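Side-chain contacts in lipase-specific foldase (Burkholderia glumae, PDB 2ES4), which helps the extracellular lipase to fold during its passage through the periplasm: residues K239-D242 against L243-A246; A270-Q273 against Q274-A278; L298-Q301 against D302-A305; Q309-Q312 against Q313-A317; A321-A324 against A325-R329. All blocks are in the same frame, centred on the assembly; numbering follows the deposited sequence.

Contact 1: K239-D242 against L243-A246; sequences KIAD and LQKA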
loop_
_atom_site.group_PDB
_atom_site.type_symbol
_atom_site.label_atom_id
_atom_site.label_comp_id
_atom_site.label_asym_id
_atom_site.label_seq_id
_atom_site.Cartn_x
_atom_site.Cartn_y
_atom_site.Cartn_z
ATOM N N LYS B 239 -16.402 -2.866 -16.527
ATOM C CA LYS B 239 -17.398 -3.414 -17.449
ATOM C C LYS B 239 -17.575 -4.910 -17.217
ATOM O O LYS B 239 -18.698 -5.415 -17.200
ATOM C CB LYS B 239 -16.993 -3.181 -18.896
ATOM C CG LYS B 239 -16.877 -1.717 -19.282
ATOM C CD LYS B 239 -16.608 -1.554 -20.755
ATOM C CE LYS B 239 -17.828 -1.949 -21.511
ATOM N NZ LYS B 239 -19.013 -1.104 -21.252
ATOM N N ILE B 240 -16.456 -5.593 -16.975
ATOM C CA ILE B 240 -16.470 -7.028 -16.713
ATOM C C ILE B 240 -17.132 -7.291 -15.362
ATOM O O ILE B 240 -18.021 -8.142 -15.262
ATOM C CB ILE B 240 -15.042 -7.618 -16.722
ATOM C CG1 ILE B 240 -14.409 -7.427 -18.103
ATOM C CG2 ILE B 240 -15.075 -9.101 -16.355
ATOM C CD1 ILE B 240 -12.975 -7.903 -18.212
ATOM N N ALA B 241 -16.729 -6.523 -14.348
ATOM C CA ALA B 241 -17.273 -6.658 -12.996
ATOM C C ALA B 241 -18.781 -6.460 -12.962
ATOM O O ALA B 241 -19.490 -7.226 -12.310
ATOM C CB ALA B 241 -16.598 -5.683 -12.050
ATOM N N ASP B 242 -19.269 -5.475 -13.719
ATOM C CA ASP B 242 -20.701 -5.184 -13.791
ATOM C C ASP B 242 -21.505 -6.342 -14.372
ATOM O O ASP B 242 -22.591 -6.652 -13.878
ATOM C CB ASP B 242 -20.968 -3.916 -14.606
ATOM C CG ASP B 242 -20.504 -2.650 -13.905
ATOM O OD1 ASP B 242 -20.511 -2.601 -12.653
ATOM O OD2 ASP B 242 -20.128 -1.692 -14.613
ATOM N N LEU B 243 -20.952 -7.001 -15.388
ATOM C CA LEU B 243 -21.625 -8.141 -16.006
ATOM C C LEU B 243 -21.710 -9.323 -15.046
ATOM O O LEU B 243 -22.708 -10.044 -15.029
ATOM C CB LEU B 243 -20.927 -8.545 -17.296
ATOM C CG LEU B 243 -21.206 -7.606 -18.463
ATOM C CD1 LEU B 243 -20.238 -7.858 -19.575
ATOM C CD2 LEU B 243 -22.641 -7.800 -18.937
ATOM N N GLN B 244 -20.689 -9.473 -14.203
ATOM C CA GLN B 244 -20.676 -10.545 -13.209
ATOM C C GLN B 244 -21.761 -10.294 -12.171
ATOM O O GLN B 244 -22.536 -11.198 -11.853
ATOM C CB GLN B 244 -19.335 -10.621 -12.499
ATOM C CG GLN B 244 -18.187 -10.991 -13.377
ATOM C CD GLN B 244 -16.892 -11.025 -12.616
ATOM O OE1 GLN B 244 -16.623 -11.952 -11.851
ATOM N NE2 GLN B 244 -16.057 -10.032 -12.852
ATOM N N LYS B 245 -21.843 -9.049 -11.694
ATOM C CA LYS B 245 -22.842 -8.646 -10.701
ATOM C C LYS B 245 -24.261 -8.821 -11.230
ATOM O O LYS B 245 -25.187 -9.105 -10.464
ATOM C CB LYS B 245 -22.637 -7.190 -10.288
ATOM C CG LYS B 245 -21.398 -6.944 -9.457
ATOM C CD LYS B 245 -21.292 -5.485 -9.040
ATOM C CE LYS B 245 -20.080 -5.240 -8.146
ATOM N NZ LYS B 245 -18.788 -5.540 -8.828
ATOM N N ALA B 246 -24.411 -8.687 -12.547
ATOM C CA ALA B 246 -25.701 -8.844 -13.210
ATOM C C ALA B 246 -26.036 -10.321 -13.420
ATOM O O ALA B 246 -27.157 -10.657 -13.812
ATOM C CB ALA B 246 -25.703 -8.107 -14.543
HETATM O O HOH W 1 -18.661 -8.200 -10.035
#

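Contact 2: A270-Q273 against Q274-A278; sequences AQMQ and QDDEA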
loop_
_atom_site.group_PDB
_atom_site.type_symbol
_atom_site.label_atom_id
_atom_site.label_comp_id
_atom_site.label_asym_id
_atom_site.label_seq_id
_atom_site.Cartn_x
_atom_site.Cartn_y
_atom_site.Cartn_z
ATOM N N ALA B 270 -15.290 -14.604 -20.746
ATOM C CA ALA B 270 -16.240 -15.715 -20.836
ATOM C C ALA B 270 -15.671 -16.941 -20.134
ATOM O O ALA B 270 -16.387 -17.614 -19.391
ATOM C CB ALA B 270 -16.550 -16.042 -22.281
ATOM N N GLN B 271 -14.375 -17.190 -20.330
ATOM C CA GLN B 271 -13.705 -18.319 -19.686
ATOM C C GLN B 271 -13.681 -18.103 -18.176
ATOM O O GLN B 271 -13.858 -19.051 -17.410
ATOM C CB GLN B 271 -12.277 -18.498 -20.203
ATOM C CG GLN B 271 -11.580 -19.769 -19.689
ATOM C CD GLN B 271 -12.315 -21.041 -20.087
ATOM O OE1 GLN B 271 -12.411 -21.366 -21.269
ATOM N NE2 GLN B 271 -12.861 -21.747 -19.103
ATOM N N MET B 272 -13.489 -16.848 -17.765
ATOM C CA MET B 272 -13.475 -16.490 -16.346
ATOM C C MET B 272 -14.827 -16.846 -15.722
ATOM O O MET B 272 -14.875 -17.443 -14.642
ATOM C CB MET B 272 -13.200 -14.997 -16.171
ATOM C CG MET B 272 -13.288 -14.507 -14.726
ATOM S SD MET B 272 -13.358 -12.720 -14.626
ATOM C CE MET B 272 -15.050 -12.465 -15.080
ATOM N N GLN B 273 -15.910 -16.515 -16.427
ATOM C CA GLN B 273 -17.258 -16.832 -15.951
ATOM C C GLN B 273 -17.467 -18.326 -15.851
ATOM O O GLN B 273 -18.021 -18.815 -14.861
ATOM C CB GLN B 273 -18.336 -16.251 -16.864
ATOM C CG GLN B 273 -18.616 -14.784 -16.681
ATOM C CD GLN B 273 -19.002 -14.409 -15.257
ATOM O OE1 GLN B 273 -18.141 -14.256 -14.393
ATOM N NE2 GLN B 273 -20.293 -14.230 -15.017
ATOM N N GLN B 274 -16.980 -19.046 -16.862
ATOM C CA GLN B 274 -17.087 -20.503 -16.902
ATOM C C GLN B 274 -16.304 -21.156 -15.767
ATOM O O GLN B 274 -16.782 -22.123 -15.165
ATOM C CB GLN B 274 -16.608 -21.052 -18.245
ATOM C CG GLN B 274 -17.498 -20.665 -19.389
ATOM C CD GLN B 274 -17.114 -21.252 -20.718
ATOM O OE1 GLN B 274 -16.018 -21.017 -21.217
ATOM N NE2 GLN B 274 -18.027 -22.016 -21.312
ATOM N N ASP B 275 -15.124 -20.609 -15.463
ATOM C CA ASP B 275 -14.287 -21.117 -14.372
ATOM C C ASP B 275 -14.993 -20.907 -13.034
ATOM O O ASP B 275 -14.987 -21.799 -12.182
ATOM C CB ASP B 275 -12.929 -20.407 -14.325
ATOM C CG ASP B 275 -12.043 -20.718 -15.523
ATOM O OD1 ASP B 275 -12.438 -21.512 -16.400
ATOM O OD2 ASP B 275 -10.936 -20.145 -15.595
ATOM N N ASP B 276 -15.624 -19.741 -12.873
ATOM C CA ASP B 276 -16.354 -19.411 -11.646
ATOM C C ASP B 276 -17.573 -20.296 -11.464
ATOM O O ASP B 276 -17.847 -20.747 -10.354
ATOM C CB ASP B 276 -16.794 -17.945 -11.629
ATOM C CG ASP B 276 -15.646 -16.986 -11.358
ATOM O OD1 ASP B 276 -14.561 -17.427 -10.923
ATOM O OD2 ASP B 276 -15.839 -15.771 -11.574
ATOM N N GLU B 277 -18.287 -20.561 -12.557
ATOM C CA GLU B 277 -19.466 -21.418 -12.503
ATOM C C GLU B 277 -19.100 -22.859 -12.165
ATOM O O GLU B 277 -19.769 -23.487 -11.339
ATOM C CB GLU B 277 -20.254 -21.349 -13.807
ATOM C CG GLU B 277 -21.018 -20.043 -13.956
ATOM C CD GLU B 277 -21.897 -19.990 -15.189
ATOM O OE1 GLU B 277 -22.267 -21.058 -15.727
ATOM O OE2 GLU B 277 -22.229 -18.864 -15.613
ATOM N N ALA B 278 -17.991 -23.338 -12.730
ATOM C CA ALA B 278 -17.510 -24.698 -12.476
ATOM C C ALA B 278 -17.048 -24.825 -11.033
ATOM O O ALA B 278 -17.314 -25.839 -10.382
ATOM C CB ALA B 278 -16.389 -25.047 -13.401
HETATM O O HOH W 2 -14.585 -22.930 -22.309
HETATM O O HOH W 3 -12.424 -17.375 -12.600
HETATM O O HOH W 4 -18.133 -14.648 -11.925
#

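Contact 3: L298-Q301 against D302-A305; sequences LAPQ and DRDA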
loop_
_atom_site.group_PDB
_atom_site.type_symbol
_atom_site.label_atom_id
_atom_site.label_comp_id
_atom_site.label_asym_id
_atom_site.label_seq_id
_atom_site.Cartn_x
_atom_site.Cartn_y
_atom_site.Cartn_z
ATOM N N LEU B 298 -19.244 -36.514 15.307
ATOM C CA LEU B 298 -17.896 -36.705 15.837
ATOM C C LEU B 298 -17.493 -35.503 16.680
ATOM O O LEU B 298 -18.124 -34.442 16.605
ATOM C CB LEU B 298 -16.885 -36.874 14.701
ATOM C CG LEU B 298 -17.084 -38.033 13.728
ATOM C CD1 LEU B 298 -16.025 -37.971 12.644
ATOM C CD2 LEU B 298 -17.018 -39.360 14.463
ATOM N N ALA B 299 -16.463 -35.684 17.504
ATOM C CA ALA B 299 -15.948 -34.604 18.339
ATOM C C ALA B 299 -15.379 -33.549 17.389
ATOM O O ALA B 299 -14.907 -33.901 16.304
ATOM C CB ALA B 299 -14.863 -35.128 19.278
ATOM N N PRO B 300 -15.448 -32.250 17.762
ATOM C CA PRO B 300 -14.944 -31.143 16.937
ATOM C C PRO B 300 -13.613 -31.395 16.223
ATOM O O PRO B 300 -13.534 -31.277 14.998
ATOM C CB PRO B 300 -14.844 -30.007 17.942
ATOM C CG PRO B 300 -16.029 -30.255 18.810
ATOM C CD PRO B 300 -15.948 -31.731 19.054
ATOM N N GLN B 301 -12.607 -31.826 16.984
ATOM C CA GLN B 301 -11.281 -32.125 16.442
ATOM C C GLN B 301 -11.270 -33.211 15.381
ATOM O O GLN B 301 -10.601 -33.076 14.353
ATOM C CB GLN B 301 -10.314 -32.503 17.566
ATOM C CG GLN B 301 -9.882 -31.340 18.443
ATOM C CD GLN B 301 -8.938 -30.378 17.733
ATOM O OE1 GLN B 301 -9.251 -29.836 16.669
ATOM N NE2 GLN B 301 -7.773 -30.161 18.325
ATOM N N ASP B 302 -12.039 -34.271 15.624
ATOM C CA ASP B 302 -12.133 -35.387 14.691
ATOM C C ASP B 302 -12.922 -34.986 13.454
ATOM O O ASP B 302 -12.531 -35.308 12.337
ATOM C CB ASP B 302 -12.792 -36.594 15.355
ATOM C CG ASP B 302 -12.010 -37.101 16.551
ATOM O OD1 ASP B 302 -10.793 -37.356 16.411
ATOM O OD2 ASP B 302 -12.612 -37.239 17.637
ATOM N N ARG B 303 -14.011 -34.248 13.665
ATOM C CA ARG B 303 -14.856 -33.773 12.572
ATOM C C ARG B 303 -14.048 -32.879 11.635
ATOM O O ARG B 303 -14.026 -33.107 10.426
ATOM C CB ARG B 303 -16.044 -32.998 13.130
ATOM C CG ARG B 303 -16.967 -32.406 12.077
ATOM C CD ARG B 303 -17.876 -31.379 12.692
ATOM N NE ARG B 303 -17.129 -30.268 13.276
ATOM C CZ ARG B 303 -17.545 -29.543 14.311
ATOM N NH1 ARG B 303 -18.711 -29.807 14.891
ATOM N NH2 ARG B 303 -16.795 -28.551 14.767
ATOM N N ASP B 304 -13.350 -31.900 12.211
ATOM C CA ASP B 304 -12.525 -30.973 11.438
ATOM C C ASP B 304 -11.431 -31.678 10.649
ATOM O O ASP B 304 -11.161 -31.311 9.506
ATOM C CB ASP B 304 -11.898 -29.912 12.342
ATOM C CG ASP B 304 -12.914 -28.914 12.871
ATOM O OD1 ASP B 304 -14.101 -28.969 12.471
ATOM O OD2 ASP B 304 -12.518 -28.066 13.697
ATOM N N ALA B 305 -10.846 -32.719 11.246
ATOM C CA ALA B 305 -9.792 -33.499 10.600
ATOM C C ALA B 305 -10.326 -34.310 9.418
ATOM O O ALA B 305 -9.664 -34.402 8.381
ATOM C CB ALA B 305 -9.118 -34.415 11.604
HETATM O O HOH W 5 -15.088 -38.088 17.709
#

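Contact 4: Q309-Q312 against Q313-A317; sequences QLRQ and QTFTA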
loop_
_atom_site.group_PDB
_atom_site.type_symbol
_atom_site.label_atom_id
_atom_site.label_comp_id
_atom_site.label_asym_id
_atom_site.label_seq_id
_atom_site.Cartn_x
_atom_site.Cartn_y
_atom_site.Cartn_z
ATOM N N GLN B 309 -9.549 -33.682 5.395
ATOM C CA GLN B 309 -9.144 -34.774 4.520
ATOM C C GLN B 309 -9.997 -34.790 3.257
ATOM O O GLN B 309 -9.465 -34.920 2.155
ATOM C CB GLN B 309 -9.256 -36.108 5.250
ATOM C CG GLN B 309 -8.914 -37.321 4.402
ATOM C CD GLN B 309 -8.927 -38.603 5.193
ATOM O OE1 GLN B 309 -9.942 -38.979 5.784
ATOM N NE2 GLN B 309 -7.791 -39.288 5.213
ATOM N N LEU B 310 -11.311 -34.637 3.425
ATOM C CA LEU B 310 -12.232 -34.609 2.293
ATOM C C LEU B 310 -11.880 -33.446 1.370
ATOM O O LEU B 310 -11.887 -33.605 0.153
ATOM C CB LEU B 310 -13.682 -34.461 2.767
ATOM C CG LEU B 310 -14.731 -34.238 1.670
ATOM C CD1 LEU B 310 -14.863 -35.469 0.787
ATOM C CD2 LEU B 310 -16.044 -33.869 2.281
ATOM N N ARG B 311 -11.543 -32.300 1.960
ATOM C CA ARG B 311 -11.170 -31.119 1.185
ATOM C C ARG B 311 -9.911 -31.370 0.373
ATOM O O ARG B 311 -9.866 -31.046 -0.812
ATOM C CB ARG B 311 -10.933 -29.929 2.090
ATOM C CG ARG B 311 -11.987 -28.883 2.021
ATOM C CD ARG B 311 -11.623 -27.592 2.700
ATOM N NE ARG B 311 -11.503 -27.667 4.151
ATOM C CZ ARG B 311 -10.373 -27.934 4.798
ATOM N NH1 ARG B 311 -9.246 -28.162 4.125
ATOM N NH2 ARG B 311 -10.375 -28.007 6.119
ATOM N N GLN B 312 -8.917 -31.991 1.011
ATOM C CA GLN B 312 -7.647 -32.323 0.366
ATOM C C GLN B 312 -7.791 -33.311 -0.777
ATOM O O GLN B 312 -7.042 -33.249 -1.750
ATOM C CB GLN B 312 -6.654 -32.880 1.389
ATOM C CG GLN B 312 -5.607 -31.887 1.883
ATOM C CD GLN B 312 -6.197 -30.720 2.656
ATOM O OE1 GLN B 312 -6.833 -29.835 2.084
ATOM N NE2 GLN B 312 -5.984 -30.711 3.966
ATOM N N GLN B 313 -8.763 -34.211 -0.662
ATOM C CA GLN B 313 -8.995 -35.214 -1.697
ATOM C C GLN B 313 -9.853 -34.690 -2.840
ATOM O O GLN B 313 -9.700 -35.119 -3.984
ATOM C CB GLN B 313 -9.651 -36.457 -1.099
ATOM C CG GLN B 313 -8.857 -37.095 0.028
ATOM C CD GLN B 313 -9.601 -38.232 0.697
ATOM O OE1 GLN B 313 -10.761 -38.091 1.092
ATOM N NE2 GLN B 313 -8.930 -39.367 0.836
ATOM N N THR B 314 -10.733 -33.745 -2.523
ATOM C CA THR B 314 -11.651 -33.161 -3.498
ATOM C C THR B 314 -11.048 -32.036 -4.346
ATOM O O THR B 314 -11.347 -31.921 -5.540
ATOM C CB THR B 314 -12.924 -32.628 -2.785
ATOM O OG1 THR B 314 -13.516 -33.684 -2.016
ATOM C CG2 THR B 314 -13.950 -32.114 -3.782
ATOM N N PHE B 315 -10.249 -31.186 -3.712
ATOM C CA PHE B 315 -9.639 -30.047 -4.384
ATOM C C PHE B 315 -8.139 -30.244 -4.437
ATOM O O PHE B 315 -7.433 -29.990 -3.456
ATOM C CB PHE B 315 -9.982 -28.769 -3.622
ATOM C CG PHE B 315 -11.449 -28.520 -3.490
ATOM C CD1 PHE B 315 -12.198 -28.060 -4.588
ATOM C CD2 PHE B 315 -12.101 -28.764 -2.272
ATOM C CE1 PHE B 315 -13.589 -27.847 -4.475
ATOM C CE2 PHE B 315 -13.482 -28.555 -2.148
ATOM C CZ PHE B 315 -14.229 -28.097 -3.248
ATOM N N THR B 316 -7.657 -30.716 -5.583
ATOM C CA THR B 316 -6.239 -30.986 -5.749
ATOM C C THR B 316 -5.464 -29.998 -6.607
ATOM O O THR B 316 -4.237 -30.090 -6.710
ATOM C CB THR B 316 -6.007 -32.417 -6.219
ATOM O OG1 THR B 316 -6.724 -32.654 -7.433
ATOM C CG2 THR B 316 -6.478 -33.412 -5.149
ATOM N N ALA B 317 -6.176 -29.066 -7.243
ATOM C CA ALA B 317 -5.518 -28.009 -8.017
ATOM C C ALA B 317 -4.900 -27.142 -6.916
ATOM O O ALA B 317 -5.570 -26.864 -5.911
ATOM C CB ALA B 317 -6.532 -27.198 -8.807
#

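Contact 5: A321-A324 against A325-R329; sequences AIRA and ASLDR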
loop_
_atom_site.group_PDB
_atom_site.type_symbol
_atom_site.label_atom_id
_atom_site.label_comp_id
_atom_site.label_asym_id
_atom_site.label_seq_id
_atom_site.Cartn_x
_atom_site.Cartn_y
_atom_site.Cartn_z
ATOM N N ALA B 321 -7.884 -26.215 -2.127
ATOM C CA ALA B 321 -8.242 -26.803 -0.828
ATOM C C ALA B 321 -8.283 -25.695 0.221
ATOM O O ALA B 321 -9.192 -25.643 1.056
ATOM C CB ALA B 321 -7.253 -27.868 -0.434
ATOM N N ILE B 322 -7.329 -24.772 0.115
ATOM C CA ILE B 322 -7.251 -23.634 1.023
ATOM C C ILE B 322 -8.449 -22.721 0.799
ATOM O O ILE B 322 -9.027 -22.204 1.759
ATOM C CB ILE B 322 -5.936 -22.845 0.828
ATOM C CG1 ILE B 322 -4.749 -23.714 1.258
ATOM C CG2 ILE B 322 -5.962 -21.541 1.629
ATOM C CD1 ILE B 322 -3.398 -23.033 1.162
ATOM N N ARG B 323 -8.838 -22.556 -0.465
ATOM C CA ARG B 323 -9.978 -21.715 -0.800
ATOM C C ARG B 323 -11.279 -22.293 -0.281
ATOM O O ARG B 323 -12.124 -21.557 0.231
ATOM C CB ARG B 323 -10.089 -21.497 -2.307
ATOM C CG ARG B 323 -10.992 -20.321 -2.652
ATOM C CD ARG B 323 -11.172 -20.141 -4.138
ATOM N NE ARG B 323 -12.141 -19.082 -4.416
ATOM C CZ ARG B 323 -12.731 -18.886 -5.591
ATOM N NH1 ARG B 323 -12.460 -19.678 -6.623
ATOM N NH2 ARG B 323 -13.595 -17.891 -5.738
ATOM N N ALA B 324 -11.433 -23.610 -0.391
ATOM C CA ALA B 324 -12.644 -24.264 0.095
ATOM C C ALA B 324 -12.741 -24.114 1.613
ATOM O O ALA B 324 -13.831 -23.911 2.146
ATOM C CB ALA B 324 -12.655 -25.710 -0.294
ATOM N N ALA B 325 -11.590 -24.141 2.291
ATOM C CA ALA B 325 -11.534 -23.979 3.751
ATOM C C ALA B 325 -12.028 -22.591 4.126
ATOM O O ALA B 325 -12.783 -22.433 5.091
ATOM C CB ALA B 325 -10.119 -24.201 4.266
ATOM N N SER B 326 -11.656 -21.603 3.307
ATOM C CA SER B 326 -12.077 -20.219 3.493
ATOM C C SER B 326 -13.587 -20.102 3.337
ATOM O O SER B 326 -14.249 -19.517 4.190
ATOM C CB SER B 326 -11.385 -19.300 2.489
ATOM O OG SER B 326 -11.993 -18.016 2.468
ATOM N N LEU B 327 -14.123 -20.675 2.261
ATOM C CA LEU B 327 -15.561 -20.636 2.031
ATOM C C LEU B 327 -16.359 -21.354 3.112
ATOM O O LEU B 327 -17.463 -20.934 3.453
ATOM C CB LEU B 327 -15.922 -21.158 0.648
ATOM C CG LEU B 327 -15.969 -20.148 -0.502
ATOM C CD1 LEU B 327 -14.720 -19.300 -0.528
ATOM C CD2 LEU B 327 -16.175 -20.860 -1.826
ATOM N N ASP B 328 -15.762 -22.392 3.691
ATOM C CA ASP B 328 -16.402 -23.153 4.769
ATOM C C ASP B 328 -16.551 -22.334 6.053
ATOM O O ASP B 328 -17.410 -22.634 6.889
ATOM C CB ASP B 328 -15.603 -24.412 5.101
ATOM C CG ASP B 328 -15.763 -25.515 4.071
ATOM O OD1 ASP B 328 -16.615 -25.417 3.166
ATOM O OD2 ASP B 328 -15.032 -26.513 4.191
ATOM N N ARG B 329 -15.719 -21.304 6.197
ATOM C CA ARG B 329 -15.739 -20.447 7.380
ATOM C C ARG B 329 -16.727 -19.288 7.313
ATOM O O ARG B 329 -16.677 -18.371 8.134
ATOM C CB ARG B 329 -14.328 -19.936 7.696
ATOM C CG ARG B 329 -13.379 -21.028 8.167
ATOM C CD ARG B 329 -12.056 -20.461 8.683
ATOM N NE ARG B 329 -11.246 -19.854 7.627
ATOM C CZ ARG B 329 -10.343 -20.498 6.890
ATOM N NH1 ARG B 329 -10.109 -21.793 7.074
ATOM N NH2 ARG B 329 -9.664 -19.839 5.962
HETATM O O HOH W 6 -8.087 -21.556 4.501
#

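Contact 1: K239-D242 against L243-A246
K239 meets L243 one helical turn on: its carbonyl O receives L243 N at 3.3 Å, and the branched end of the leucine lies beside the same oxygen, L243 CG standing 3.6 Å from K239 O. I240 gives its O to Q244 N (3.2 Å), the donor lying in the carbonyl plane. Its CG2 branch, anti to the backbone N, approaches the amide of Q244 at 3.8 Å (I240 CG2 to Q244 NE2), the two side chains crossing at a slant. This is the C-terminal end of helix 221-245, whose inner side packs on two other helices: I240 reaches I257 and M272, L243 touches M253 and I257, and the Q244 amide nitrogen makes a weak hydrogen bond to a polar side chain of the partner protein chain. A241 O takes two partners: it accepts K245 N at 3.0 Å with an N-H...O angle of 163°, and a water also donates to it, 2.6 Å from A241 O. The lysine chain, extended as far as CE and bent at its last torsion (chi4 62°), brings NZ near the A241 methyl and to that water, which accepts from K245 NZ at 2.9 Å. D242 O takes A246 N in the next i to i+4 bond; the D242 carboxylate lies near the K245 ammonium without contact, a proximity of opposite charges that is probably mildly favourable.

Contact 2: A270-Q273 against Q274-A278
Backbone N-H groups of residues 274 to 277 each donate to the carbonyl O four residues earlier in regular alpha-helical bonds. D275 N lies 2.8 Å from Q271 O. Over this backbone Q271 grips D275: its NE2 donates to D275 OD1 at 2.7 Å with an angle of 160° at the hydrogen. The carboxylate oxygen is met on its syn side, somewhat out of plane, while the acceptor lies near the plane of the Q271 amide. CG of Q271 is anti to the backbone N (chi1 -173°) and the chain then bends at chi2, which turns the amide along the helix toward D275. The other end of that amide faces Q274, whose side chain crosses it at about a right angle; a water donates to both oxygens, Q271 OE1 and Q274 OE1, and so bridges two acceptors that cannot bond to each other. These polar pairs ride on the exposed side of the long helix 263-294, while M272 and Q273 face helices 221-245 and 250-258. The Q273 amide nitrogen donates to A248 O in the loop between those two helices. On D276, whose OD2 lies 3.9 Å from Q273 OE1, the carboxylate plane stands nearly perpendicular to the glutamine amide. Another water donates both to M272 O and, at 2.7 Å, to D276 OD1, tying the carboxylate back to the preceding turn.

Contact 3: L298-Q301 against D302-A305
A299 and R303 are joined by the first of three backbone hydrogen bonds, R303 N to A299 O at 2.8 Å, nearly straight at 168° and with the donor close to the axis of the carbonyl. D304 N to P300 O, at 2.9 Å, is equally straight, whereas A305 N reaches Q301 O from well off the carbonyl plane. A299 occupies the N-cap position of helix 300-314, and P300 opens the first turn, where a proline, having no N-H, costs the helix no hydrogen bond.

Water supplies a further polar link. It accepts from A299 N at 2.8 Å and donates to D302 OD2 at 2.6 Å from that atom, joining the backbone of the cap residue to a carboxylate in the first turn; the same OD2 lies over the A299 methyl.

Nonpolar contact comes from L298 and P300. The CB of L298 lies against the CB atoms of D302 and R303, 4.2 Å from D302 CB. R303 starts with CG anti to the backbone N (chi1 178°) and bends at chi3, which lays one face of its guanidinium over P300 CA, placed toward the rim of the group.

Among the charged groups, R303 and D304 form a salt bridge within the second segment, where R303 NE donates weakly to D304 OD1 in the guanidinium plane at 3.4 Å. D302, in the first turn, brings negative charge to the helix N-terminus, which probably interacts favourably with the helix dipole, while the weak pairing with R303 may partly offset the charge of D304.

Contact 4: Q309-Q312 against Q313-A317
The C-terminal end of helix 300-314 is where this contact lies, the chain leaving helical conformation at F315. L310 and T314 are joined twice: L310 O accepts both T314 N at 2.9 Å and the hydroxyl T314 OG1 at 2.7 Å. The two donors reach the carbonyl from opposite faces of its plane, the hydroxyl standing above it and not on a lone pair. OG1 sits beside the threonine's own backbone N (chi1 -55°), which turns it back toward the preceding turn. The L310 side chain lies alongside T314, pointing the same way, with L310 CD1 3.6 Å from T314 OG1. One residue earlier, Q313 N bonds to Q309 O, and the extended Q313 chain crosses Q309 at a slant, with their amide planes nearly parallel, 12° apart; the contact is made by Q309 CG, 3.9 Å from Q313 OE1. The last strong backbone bond is F315 N to R311 O at 2.9 Å, with an N-H...O angle of 162°. That same R311 O lies at the edge of the F315 ring, near its plane, while T314 CG2 covers one face over the centre. Beyond the two segments the ring meets Y286 edge-to-face and also packs with W279, and L310 touches I293, all on helix 263-294. T316 closes the contact with its methyl, CG2 lying 3.4 Å from Q312 O. A threonine hydroxyl folded back to the carbonyl four residues earlier is a common feature of alpha-helices, here in the last turn before an aromatic residue packs the chain against a neighbouring helix.

Contact 5: A321-A324 against A325-R329
This is an i to i+4 contact within the short C-terminal helix 320-328, which packs on helices 263-294 and 300-314 and faces the partner protein chain. A321 and A325 start the run of backbone bonds, A325 N to A321 O at 3.1 Å, and L327 N to R323 O is the straightest, with an angle of 164°. The methyl end L327 CD1 rests 3.5 Å from R323 O. The R323 chain is nearly fully extended, which carries its guanidinium away to a cation-pi contact with W279 and a salt bridge to an acidic side chain of the partner protein. D328 N closes on A324 O at 2.9 Å, and the D328 carboxylate is held by Y283, Y286 and R290 of helix 263-294. At the helix end R329 folds back: one face of its guanidinium covers A325 O and S326 CA, and a water lying in plane at its edge accepts from R329 NH2 at 2.8 Å while donating to I322 O, 3.0 Å away. Acidic side chains of the partner protein pair with R329 NE and, beside an aromatic one, hydrogen-bond S326 OG. The arrangement is that of a short terminal helix lying between two helices of its own chain and another protein chain.

In the fold
All five contacts are local steps along helices, but their settings differ. Contacts 1 and 2 lie on neighbouring helices 221-245 and 263-294 and touch, Q244 and I240 packing on M272. Contacts 3 and 4 share helix 300-314, one at its beginning and one at its end. Contact 4 also touches contact 5, R311 and F315 meeting A324 and A325. Contacts 1, 3 and 4 are mainly surface contacts; 2 and 5 are partly buried. Chemistry follows place: water bridges in contacts 1 and 2, water and charge at the exposed start of helix 300-314 in contact 3, a hydroxyl and an aromatic ring at contact 4. Contact 5 adds salt bridges to the partner protein, which contact 1 meets by packing and one weak hydrogen bond.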